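Side-chain contacts in soluble epoxide hydrolase (Bacillus megaterium, PDB 4INZ), which belongs to the alpha/beta hydrolase superfamily of enzymes, built on a mixed, mostly parallel central sheet packed between helices: residues A[185-188]-A[189-193]; A[87-90]-A[91-95]; A[262-265]-A[266-269]; A[23-26]-A[27-30]; A[211-214]-A[215-219]. The protein carries 1 engineered substitution. All blocks are in the same frame, centred on the assembly; numbering follows the deposited sequence.

Along the chain the order is contact 4, contact 2, contact 1, contact 5 and contact 3. Contact 4 is the hairpin at one edge of the eight-stranded sheet; contact 3 lies in the loop before strand 274-279 at the other edge, with the two centres about 35 Å apart. Contacts 2, 4 and 5 form a chain of neighbours: contact 2, at the start of helix 89-102, touches contact 4 through D95 and N26 and contact 5 through Y87 and S215. Contact 1 stands off, its nearest atoms about 8 Å from contact 5; both belong to the helices between strands 131-137 and 248-253, probably part of the cap, as in epoxide hydrolases of this fold.

Contact 1 of 5, residues A[185-188]-A[189-193]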
# COMPACT_ATOMS: atom_id res chain seq x y z
N LEU A 185 15.90 2.17 6.52
CA LEU A 185 14.48 2.50 6.57
C LEU A 185 13.64 1.33 7.09
O LEU A 185 12.80 1.52 7.97
CB LEU A 185 14.00 2.95 5.19
CG LEU A 185 12.57 3.48 5.06
CD1 LEU A 185 12.33 4.60 6.06
CD2 LEU A 185 12.33 3.96 3.63
N VAL A 186 13.89 0.14 6.57
CA VAL A 186 13.03 -1.02 6.84
C VAL A 186 13.72 -2.17 7.57
O VAL A 186 13.13 -2.79 8.47
CB VAL A 186 12.43 -1.57 5.53
CG1 VAL A 186 11.89 -2.98 5.72
CG2 VAL A 186 11.34 -0.63 5.03
N ILE A 187 14.95 -2.48 7.19
CA ILE A 187 15.62 -3.66 7.73
C ILE A 187 16.07 -3.48 9.17
O ILE A 187 15.76 -4.29 10.05
CB ILE A 187 16.85 -4.06 6.88
CG1 ILE A 187 16.42 -4.40 5.45
CG2 ILE A 187 17.58 -5.23 7.52
CD1 ILE A 187 15.30 -5.41 5.39
N ASP A 188 16.81 -2.41 9.42
CA ASP A 188 17.37 -2.20 10.75
C ASP A 188 16.31 -2.23 11.87
O ASP A 188 16.47 -2.94 12.85
CB ASP A 188 18.22 -0.93 10.78
CG ASP A 188 19.48 -1.06 9.93
OD1 ASP A 188 19.82 -2.20 9.54
OD2 ASP A 188 20.13 -0.03 9.65
N PRO A 189 15.21 -1.48 11.71
CA PRO A 189 14.19 -1.54 12.77
C PRO A 189 13.47 -2.89 12.88
O PRO A 189 13.12 -3.31 13.99
CB PRO A 189 13.21 -0.42 12.39
CG PRO A 189 13.53 -0.06 10.99
CD PRO A 189 14.97 -0.37 10.78
N GLY A 190 13.23 -3.56 11.76
CA GLY A 190 12.55 -4.84 11.79
C GLY A 190 13.38 -5.93 12.44
O GLY A 190 12.86 -6.81 13.13
N VAL A 191 14.69 -5.90 12.21
CA VAL A 191 15.59 -6.84 12.85
C VAL A 191 15.72 -6.53 14.34
O VAL A 191 15.65 -7.41 15.19
CB VAL A 191 16.98 -6.81 12.19
CG1 VAL A 191 17.98 -7.59 13.02
CG2 VAL A 191 16.91 -7.38 10.78
N LYS A 192 15.88 -5.25 14.66
CA LYS A 192 16.02 -4.85 16.06
C LYS A 192 14.78 -5.23 16.86
O LYS A 192 14.88 -5.75 17.96
CB LYS A 192 16.29 -3.36 16.17
CG LYS A 192 16.75 -2.93 17.56
CD LYS A 192 17.01 -1.45 17.65
CE LYS A 192 17.57 -1.08 19.02
NZ LYS A 192 18.84 -1.81 19.34
N LYS A 193 13.60 -4.97 16.29
CA LYS A 193 12.35 -5.21 17.01
C LYS A 193 11.91 -6.66 16.94
O LYS A 193 11.01 -7.08 17.67
CB LYS A 193 11.24 -4.28 16.50
CG LYS A 193 11.43 -2.81 16.85
CD LYS A 193 10.14 -2.03 16.67
CE LYS A 193 10.34 -0.53 16.86
NZ LYS A 193 11.12 0.08 15.74
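Toward the end of helix 169-193 the backbone keeps its i to i+4 bonds from I187 to V191 (V191 N to I187 O, 2.9 Å) and from D188 to K192 (K192 N to D188 O, 3.0 Å), whereas G190 N reaches V186 O only weakly, at 3.4 Å. The weakness goes with a kink at P189. Proline has no N-H to give to the turn before, and its ring carbon CG comes to 3.5 Å from L185 O instead; the wider, pi-type turn at 185-187 lies just upstream. G190 suits the next position because V186 O lies close beside it and no side chain has to be fitted there. One turn apart, I187 and V191 meet through their branches, CG2 to CG2 at 4.0 Å. I187 turns CG1 beside its backbone N (chi1 -61°), which leaves CG2 anti to that N and facing V191. The same CG2 of V191 rests 3.4 Å from I187 O, so the methyl lies beside the oxygen that accepts the N-H of V191. Helix 198-210 packs on this side: I187, which is buried, lies on Y204 and W208, and V191 touches V201 at a more open place, while V186 reaches both Y204 and the loop residue P48, and G190 makes a backbone bond with L196.

Contact 2 of 5, residues A[87-90]-A[91-95]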
# COMPACT_ATOMS: atom_id res chain seq x y z
N TYR A 87 3.88 5.35 -14.27
CA TYR A 87 3.62 5.19 -12.83
C TYR A 87 2.59 6.18 -12.31
O TYR A 87 2.51 6.45 -11.11
CB TYR A 87 4.93 5.31 -12.05
CG TYR A 87 5.93 4.26 -12.50
CD1 TYR A 87 5.90 2.97 -11.97
CD2 TYR A 87 6.87 4.55 -13.47
CE1 TYR A 87 6.80 2.01 -12.40
CE2 TYR A 87 7.77 3.59 -13.90
CZ TYR A 87 7.73 2.32 -13.36
OH TYR A 87 8.62 1.36 -13.80
N GLU A 88 1.78 6.71 -13.23
CA GLU A 88 0.68 7.60 -12.88
C GLU A 88 -0.51 6.82 -12.33
O GLU A 88 -0.72 5.67 -12.68
CB GLU A 88 0.24 8.40 -14.11
CG GLU A 88 1.27 9.41 -14.58
CD GLU A 88 1.17 10.72 -13.81
OE1 GLU A 88 0.35 10.81 -12.87
OE2 GLU A 88 1.91 11.67 -14.16
N ILE A 89 -1.30 7.48 -11.48
CA ILE A 89 -2.40 6.83 -10.78
C ILE A 89 -3.38 6.08 -11.70
O ILE A 89 -3.82 4.98 -11.37
CB ILE A 89 -3.18 7.82 -9.88
CG1 ILE A 89 -4.22 7.08 -9.02
CG2 ILE A 89 -3.82 8.93 -10.71
CD1 ILE A 89 -3.61 6.15 -7.96
N ASP A 90 -3.73 6.66 -12.85
CA ASP A 90 -4.68 5.99 -13.73
C ASP A 90 -4.13 4.65 -14.23
O ASP A 90 -4.87 3.68 -14.40
CB ASP A 90 -5.05 6.87 -14.93
CG ASP A 90 -5.92 8.06 -14.55
OD1 ASP A 90 -6.40 8.11 -13.40
OD2 ASP A 90 -6.15 8.93 -15.41
N VAL A 91 -2.82 4.61 -14.46
CA VAL A 91 -2.16 3.39 -14.91
C VAL A 91 -2.19 2.34 -13.80
O VAL A 91 -2.55 1.18 -14.04
CB VAL A 91 -0.70 3.65 -15.32
CG1 VAL A 91 -0.05 2.34 -15.77
CG2 VAL A 91 -0.66 4.68 -16.44
N LEU A 92 -1.82 2.76 -12.60
CA LEU A 92 -1.80 1.87 -11.44
C LEU A 92 -3.19 1.31 -11.13
O LEU A 92 -3.33 0.14 -10.79
CB LEU A 92 -1.26 2.62 -10.23
CG LEU A 92 0.16 3.16 -10.41
CD1 LEU A 92 0.50 4.18 -9.35
CD2 LEU A 92 1.18 2.02 -10.40
N VAL A 93 -4.21 2.16 -11.25
CA VAL A 93 -5.59 1.74 -11.01
C VAL A 93 -6.04 0.70 -12.04
O VAL A 93 -6.73 -0.26 -11.70
CB VAL A 93 -6.56 2.94 -10.99
CG1 VAL A 93 -8.02 2.48 -11.11
CG2 VAL A 93 -6.37 3.77 -9.73
N GLU A 94 -5.63 0.88 -13.29
CA GLU A 94 -5.97 -0.07 -14.34
C GLU A 94 -5.25 -1.41 -14.12
O GLU A 94 -5.80 -2.47 -14.42
CB GLU A 94 -5.67 0.50 -15.73
CG GLU A 94 -5.89 -0.49 -16.87
CD GLU A 94 -7.36 -0.74 -17.18
OE1 GLU A 94 -8.24 -0.18 -16.50
OE2 GLU A 94 -7.64 -1.51 -18.13
N ASP A 95 -4.03 -1.35 -13.61
CA ASP A 95 -3.32 -2.58 -13.24
C ASP A 95 -4.22 -3.41 -12.34
O ASP A 95 -4.41 -4.60 -12.57
CB ASP A 95 -2.02 -2.29 -12.49
CG ASP A 95 -0.88 -1.89 -13.41
OD1 ASP A 95 -1.06 -1.93 -14.65
OD2 ASP A 95 0.20 -1.54 -12.89
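With CG1 anti to its backbone N (chi1 -173°), I89 sends its longer branch along the helix toward V93, whose CG1 is anti to its backbone N (chi1 165°), leaving CG2 beside that N; CG1 of I89 and CG2 of V93 come within 4.0 Å, and CD1 of I89 reaches the same methyl at 4.1 Å. The two side chains meet at a slant, one turn apart. V93 CG2 also sits 3.3 Å from I89 O, close to the oxygen that accepts V93 N. Beta-branched residues fit here, their methyls standing close to the helix backbone. E88 is the N-cap of helix 89-102. Its carbonyl oxygen takes the N-H of L92 at 3.1 Å in a nearly straight bond lying in the carbonyl plane, and V91 N adds a weak, strongly bent one at 2.9 Å. L92 folds back over this start of the helix, its CD1 3.5 Å from Y87 O, so a methyl of the leucine rests against the carbonyl oxygen of the residue before the cap. D90, in the first turn, places a carboxylate where the partial positive charge of the helix N-terminus would probably welcome it; its OD1 is held in a salt bridge by R126. The apolar side of the turn looks onto helix 115-126, with I89 and V93 against T122, V93 also against F123, and L92 against I119. Helix 213-220 also reaches this turn, Y219 touching L92.

Contact 3 of 5, residues A[262-265]-A[266-269]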
# COMPACT_ATOMS: atom_id res chain seq x y z
N GLU A 262 -4.37 11.84 13.00
CA GLU A 262 -5.50 12.68 12.59
C GLU A 262 -6.04 12.34 11.20
O GLU A 262 -7.12 12.79 10.82
CB GLU A 262 -5.13 14.17 12.66
CG GLU A 262 -4.95 14.71 14.07
CD GLU A 262 -3.60 14.36 14.66
OE1 GLU A 262 -2.70 13.95 13.90
OE2 GLU A 262 -3.44 14.49 15.90
N ASN A 263 -5.30 11.53 10.44
CA ASN A 263 -5.80 11.06 9.16
C ASN A 263 -7.11 10.31 9.32
O ASN A 263 -7.89 10.19 8.37
CB ASN A 263 -4.76 10.17 8.47
CG ASN A 263 -3.65 10.97 7.83
OD1 ASN A 263 -3.81 11.47 6.72
ND2 ASN A 263 -2.53 11.10 8.52
N LEU A 264 -7.36 9.82 10.53
CA LEU A 264 -8.55 9.02 10.79
C LEU A 264 -9.72 9.85 11.31
O LEU A 264 -10.85 9.35 11.36
CB LEU A 264 -8.23 7.92 11.79
CG LEU A 264 -7.15 6.96 11.27
CD1 LEU A 264 -6.98 5.81 12.24
CD2 LEU A 264 -7.54 6.46 9.90
N ASP A 265 -9.45 11.09 11.70
CA ASP A 265 -10.50 11.97 12.20
C ASP A 265 -11.60 12.18 11.16
O ASP A 265 -11.32 12.60 10.03
CB ASP A 265 -9.92 13.33 12.61
CG ASP A 265 -8.97 13.24 13.80
OD1 ASP A 265 -8.96 12.20 14.48
OD2 ASP A 265 -8.25 14.23 14.05
N GLY A 266 -12.83 11.89 11.55
CA GLY A 266 -13.98 12.14 10.70
C GLY A 266 -14.00 11.35 9.41
O GLY A 266 -14.69 11.71 8.46
N ILE A 267 -13.23 10.27 9.36
CA ILE A 267 -13.18 9.45 8.16
C ILE A 267 -14.56 8.86 7.84
O ILE A 267 -14.88 8.62 6.67
CB ILE A 267 -12.08 8.36 8.26
CG1 ILE A 267 -11.82 7.72 6.89
CG2 ILE A 267 -12.44 7.32 9.31
CD1 ILE A 267 -10.52 6.96 6.83
N GLU A 268 -15.38 8.68 8.86
CA GLU A 268 -16.71 8.11 8.67
C GLU A 268 -17.64 9.00 7.83
O GLU A 268 -18.65 8.53 7.31
CB GLU A 268 -17.39 7.77 10.01
CG GLU A 268 -17.78 8.97 10.85
CD GLU A 268 -16.67 9.44 11.78
OE1 GLU A 268 -15.52 8.98 11.61
OE2 GLU A 268 -16.96 10.26 12.67
N GLU A 269 -17.30 10.28 7.71
CA GLU A 269 -18.05 11.18 6.84
C GLU A 269 -17.87 10.76 5.38
O GLU A 269 -18.77 10.94 4.55
CB GLU A 269 -17.61 12.63 7.02
CG GLU A 269 -18.36 13.62 6.12
CD GLU A 269 -17.58 14.89 5.81
OE1 GLU A 269 -17.68 15.38 4.66
OE2 GLU A 269 -16.86 15.40 6.70
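I267 reaches back across a tight turn toward L264, and its side chain can be followed outward. CB stands 3.5 Å from L264 O, the oxygen that also accepts the backbone N-H of I267. The branch methyl CG2 comes closer still, 3.3 Å from L264 O, since it occupies the crowded position between its own backbone N and carbonyl carbon. The other branch starts with CG1 opposite the backbone N (chi1 -167°) and continues extended, which carries the tip, CD1, over to the leucine: it lies 4.3 Å from L264 CD2 and 4.4 Å from N263 O, a light touch rather than a tight fit. The turn itself, from L264 to I267, is a type II beta turn, closed by the bond from I267 N to L264 O at 3.2 Å. The N-H points well at the oxygen (158°), but approaches from above the carbonyl plane, about 53° out of it. D265 and G266 are the two corner residues. G266 has a positive phi, and a glycine is at ease there because a CB would run into D265 O. The 3-10 segment 262-264 runs straight into the turn, and D265 N bonds back to E262 O at 3.0 Å. The loop joins strands 248-253 and 274-279, neighbours at the edge of the sheet in this alpha/beta hydrolase fold. L264, which branches only at CG, spreads its two terminal methyls over I250 and W252 of one strand and V276 of the other, while I267 packs on I274. R147 from helix 142-151 bonds to D265 O, and T144 of the same helix to N263 O.

Contact 4 of 5, residues A[23-26]-A[27-30]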
# COMPACT_ATOMS: atom_id res chain seq x y z
N ILE A 23 1.22 -12.44 -14.25
CA ILE A 23 -0.00 -12.13 -14.97
C ILE A 23 0.23 -10.91 -15.85
O ILE A 23 0.79 -9.90 -15.41
CB ILE A 23 -1.20 -11.92 -14.01
CG1 ILE A 23 -2.52 -11.93 -14.79
CG2 ILE A 23 -1.03 -10.65 -13.17
CD1 ILE A 23 -3.75 -11.98 -13.90
N ASN A 24 -0.14 -11.01 -17.12
CA ASN A 24 0.05 -9.91 -18.04
C ASN A 24 -1.16 -8.99 -18.01
O ASN A 24 -2.27 -9.39 -18.34
CB ASN A 24 0.28 -10.43 -19.47
CG ASN A 24 0.56 -9.31 -20.46
OD1 ASN A 24 -0.32 -8.90 -21.21
ND2 ASN A 24 1.80 -8.82 -20.47
N VAL A 25 -0.93 -7.75 -17.59
CA VAL A 25 -1.99 -6.76 -17.51
C VAL A 25 -1.49 -5.41 -17.96
O VAL A 25 -0.35 -5.02 -17.67
CB VAL A 25 -2.55 -6.62 -16.07
CG1 VAL A 25 -3.06 -7.96 -15.55
CG2 VAL A 25 -1.49 -6.05 -15.14
N ASN A 26 -2.34 -4.68 -18.68
CA ASN A 26 -2.09 -3.27 -18.93
C ASN A 26 -0.70 -2.99 -19.48
O ASN A 26 -0.07 -1.99 -19.14
CB ASN A 26 -2.31 -2.49 -17.63
CG ASN A 26 -2.52 -1.01 -17.86
OD1 ASN A 26 -2.82 -0.58 -18.97
ND2 ASN A 26 -2.38 -0.22 -16.80
N GLY A 27 -0.22 -3.89 -20.33
CA GLY A 27 1.04 -3.69 -21.04
C GLY A 27 2.29 -4.09 -20.28
O GLY A 27 3.41 -3.86 -20.75
N VAL A 28 2.11 -4.68 -19.10
CA VAL A 28 3.25 -5.10 -18.28
C VAL A 28 3.03 -6.49 -17.70
O VAL A 28 1.89 -6.96 -17.59
CB VAL A 28 3.50 -4.11 -17.12
CG1 VAL A 28 3.68 -2.70 -17.66
CG2 VAL A 28 2.35 -4.15 -16.11
N ASN A 29 4.12 -7.16 -17.34
CA ASN A 29 4.05 -8.43 -16.64
C ASN A 29 4.24 -8.18 -15.15
O ASN A 29 5.31 -7.72 -14.74
CB ASN A 29 5.15 -9.40 -17.12
CG ASN A 29 4.92 -9.89 -18.53
OD1 ASN A 29 3.79 -10.11 -18.96
ND2 ASN A 29 6.01 -10.08 -19.27
N LEU A 30 3.21 -8.48 -14.36
CA LEU A 30 3.31 -8.32 -12.91
C LEU A 30 3.48 -9.66 -12.23
O LEU A 30 2.79 -10.63 -12.55
CB LEU A 30 2.07 -7.63 -12.36
CG LEU A 30 1.75 -6.23 -12.89
CD1 LEU A 30 0.56 -5.67 -12.15
CD2 LEU A 30 2.96 -5.32 -12.75
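N24 ND2 gives a hydrogen bond to N29 OD1 at 2.8 Å, nearly straight at 168°. The acceptor lies in the plane of the N24 amide, but seen from N29 the donor stands above the carbonyl plane; the two amide planes are 64° apart. N24 holds CG anti to its backbone N, which swings the amide over to its partner on the other strand. The two asparagines form a non-hydrogen-bonded pair of an antiparallel hairpin, flanked by the hydrogen-bonded pairs I23 with L30 and V25 with V28; I23 N reaches L30 O at 2.9 Å and V28 N reaches V25 O at the same distance. N26 and G27 turn the corner as a type I' beta turn, in which both have positive phi: asparagine tolerates this and glycine is relaxed in it. On the face away from the asparagines, beta-branched valines suit the extended strands, and leucine's terminal methyl reaches across: V25 CG2 meets L30 CD1 at 3.6 Å, the side chains crossing at roughly a right angle. V28 CG2 lies 3.2 Å from V25 O. Helix 89-102 meets this face at V25, which touches Q98 and V99, while V28 and L30 lie against loop residues R73, E79 and S78; N26 ND2 bonds to D95 OD1.

Contact 5 of 5, residues A[211-214]-A[215-219]; sequences GSVL and SMLSY
S212 OG accepts the N-H of S215 at 3.0 Å, almost straight (171°), while S212 O takes M216 N at 3.0 Å. With OG anti to its own backbone N (chi1 168°), S212 can lay its hydroxyl across the first turn, where it takes the N-H of S215, which is why a short polar residue suits the N-cap. Two residues on, L214 O receives two donors from the same residue, S218 N at 2.9 Å and S218 OG at 2.8 Å. The serine hydroxyl stands beside its backbone N and so folds back toward that carbonyl, arriving from above its plane, 43° out of it. The hydroxyl of this buried serine thereby finds an acceptor within the helix. S215 OG is hydrogen-bonded to Y87 OH, linking this helix to the segment before helix 89-102, and Y219 OH bonds to R73 O. The short helix 213-220 comes along the chain between strands 131-137 and 248-253, where, as in related epoxide hydrolases, the helical cap is probably formed. The apolar contact is between V213 CG1 and L217 CD1, at 3.7 Å, the two side chains lying side by side and pointing the same way. V213 is also covered by helix 169-193, through M174 and E175. At the far end of the segment, the ring of Y219 meets W115 edge-to-face.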
# COMPACT_ATOMS: atom_id res chain seq x y z
N GLY A 211 14.17 -5.45 -8.16
CA GLY A 211 13.30 -4.33 -8.47
C GLY A 211 14.08 -3.14 -8.97
O GLY A 211 15.28 -3.24 -9.22
N SER A 212 13.40 -2.00 -9.11
CA SER A 212 14.03 -0.77 -9.57
C SER A 212 13.71 0.38 -8.63
O SER A 212 12.56 0.79 -8.49
CB SER A 212 13.54 -0.41 -10.97
OG SER A 212 13.93 0.91 -11.30
N VAL A 213 14.74 0.91 -7.98
CA VAL A 213 14.55 2.05 -7.11
C VAL A 213 14.04 3.25 -7.91
O VAL A 213 13.21 4.02 -7.42
CB VAL A 213 15.83 2.40 -6.33
CG1 VAL A 213 15.67 3.73 -5.60
CG2 VAL A 213 16.17 1.29 -5.35
N LEU A 214 14.52 3.39 -9.14
CA LEU A 214 14.03 4.46 -10.00
C LEU A 214 12.51 4.36 -10.17
O LEU A 214 11.78 5.34 -9.99
CB LEU A 214 14.72 4.44 -11.37
CG LEU A 214 14.23 5.46 -12.39
CD1 LEU A 214 14.31 6.88 -11.83
CD2 LEU A 214 15.01 5.36 -13.69
N SER A 215 12.04 3.16 -10.49
CA SER A 215 10.61 2.91 -10.63
C SER A 215 9.86 3.24 -9.34
O SER A 215 8.81 3.87 -9.37
CB SER A 215 10.36 1.44 -10.98
OG SER A 215 10.88 1.13 -12.25
N MET A 216 10.40 2.78 -8.21
CA MET A 216 9.74 3.01 -6.94
C MET A 216 9.58 4.52 -6.68
O MET A 216 8.50 4.98 -6.30
CB MET A 216 10.50 2.29 -5.82
CG MET A 216 10.60 0.77 -6.07
SD MET A 216 11.94 -0.13 -5.26
CE MET A 216 11.38 -0.10 -3.56
N LEU A 217 10.65 5.28 -6.89
CA LEU A 217 10.61 6.73 -6.68
C LEU A 217 9.70 7.43 -7.69
O LEU A 217 9.14 8.49 -7.38
CB LEU A 217 12.03 7.32 -6.74
CG LEU A 217 12.94 6.85 -5.60
CD1 LEU A 217 14.40 7.25 -5.81
CD2 LEU A 217 12.42 7.36 -4.25
N SER A 218 9.56 6.85 -8.87
CA SER A 218 8.74 7.43 -9.93
C SER A 218 7.29 7.64 -9.50
O SER A 218 6.65 8.62 -9.91
CB SER A 218 8.81 6.59 -11.21
OG SER A 218 10.10 6.66 -11.79
N TYR A 219 6.77 6.73 -8.68
CA TYR A 219 5.44 6.90 -8.10
C TYR A 219 5.31 8.27 -7.46
O TYR A 219 4.33 8.99 -7.68
CB TYR A 219 5.20 5.85 -7.02
CG TYR A 219 4.88 4.46 -7.49
CD1 TYR A 219 5.85 3.66 -8.09
CD2 TYR A 219 3.62 3.91 -7.29
CE1 TYR A 219 5.56 2.38 -8.49
CE2 TYR A 219 3.32 2.63 -7.68
CZ TYR A 219 4.29 1.86 -8.28
OH TYR A 219 3.98 0.59 -8.67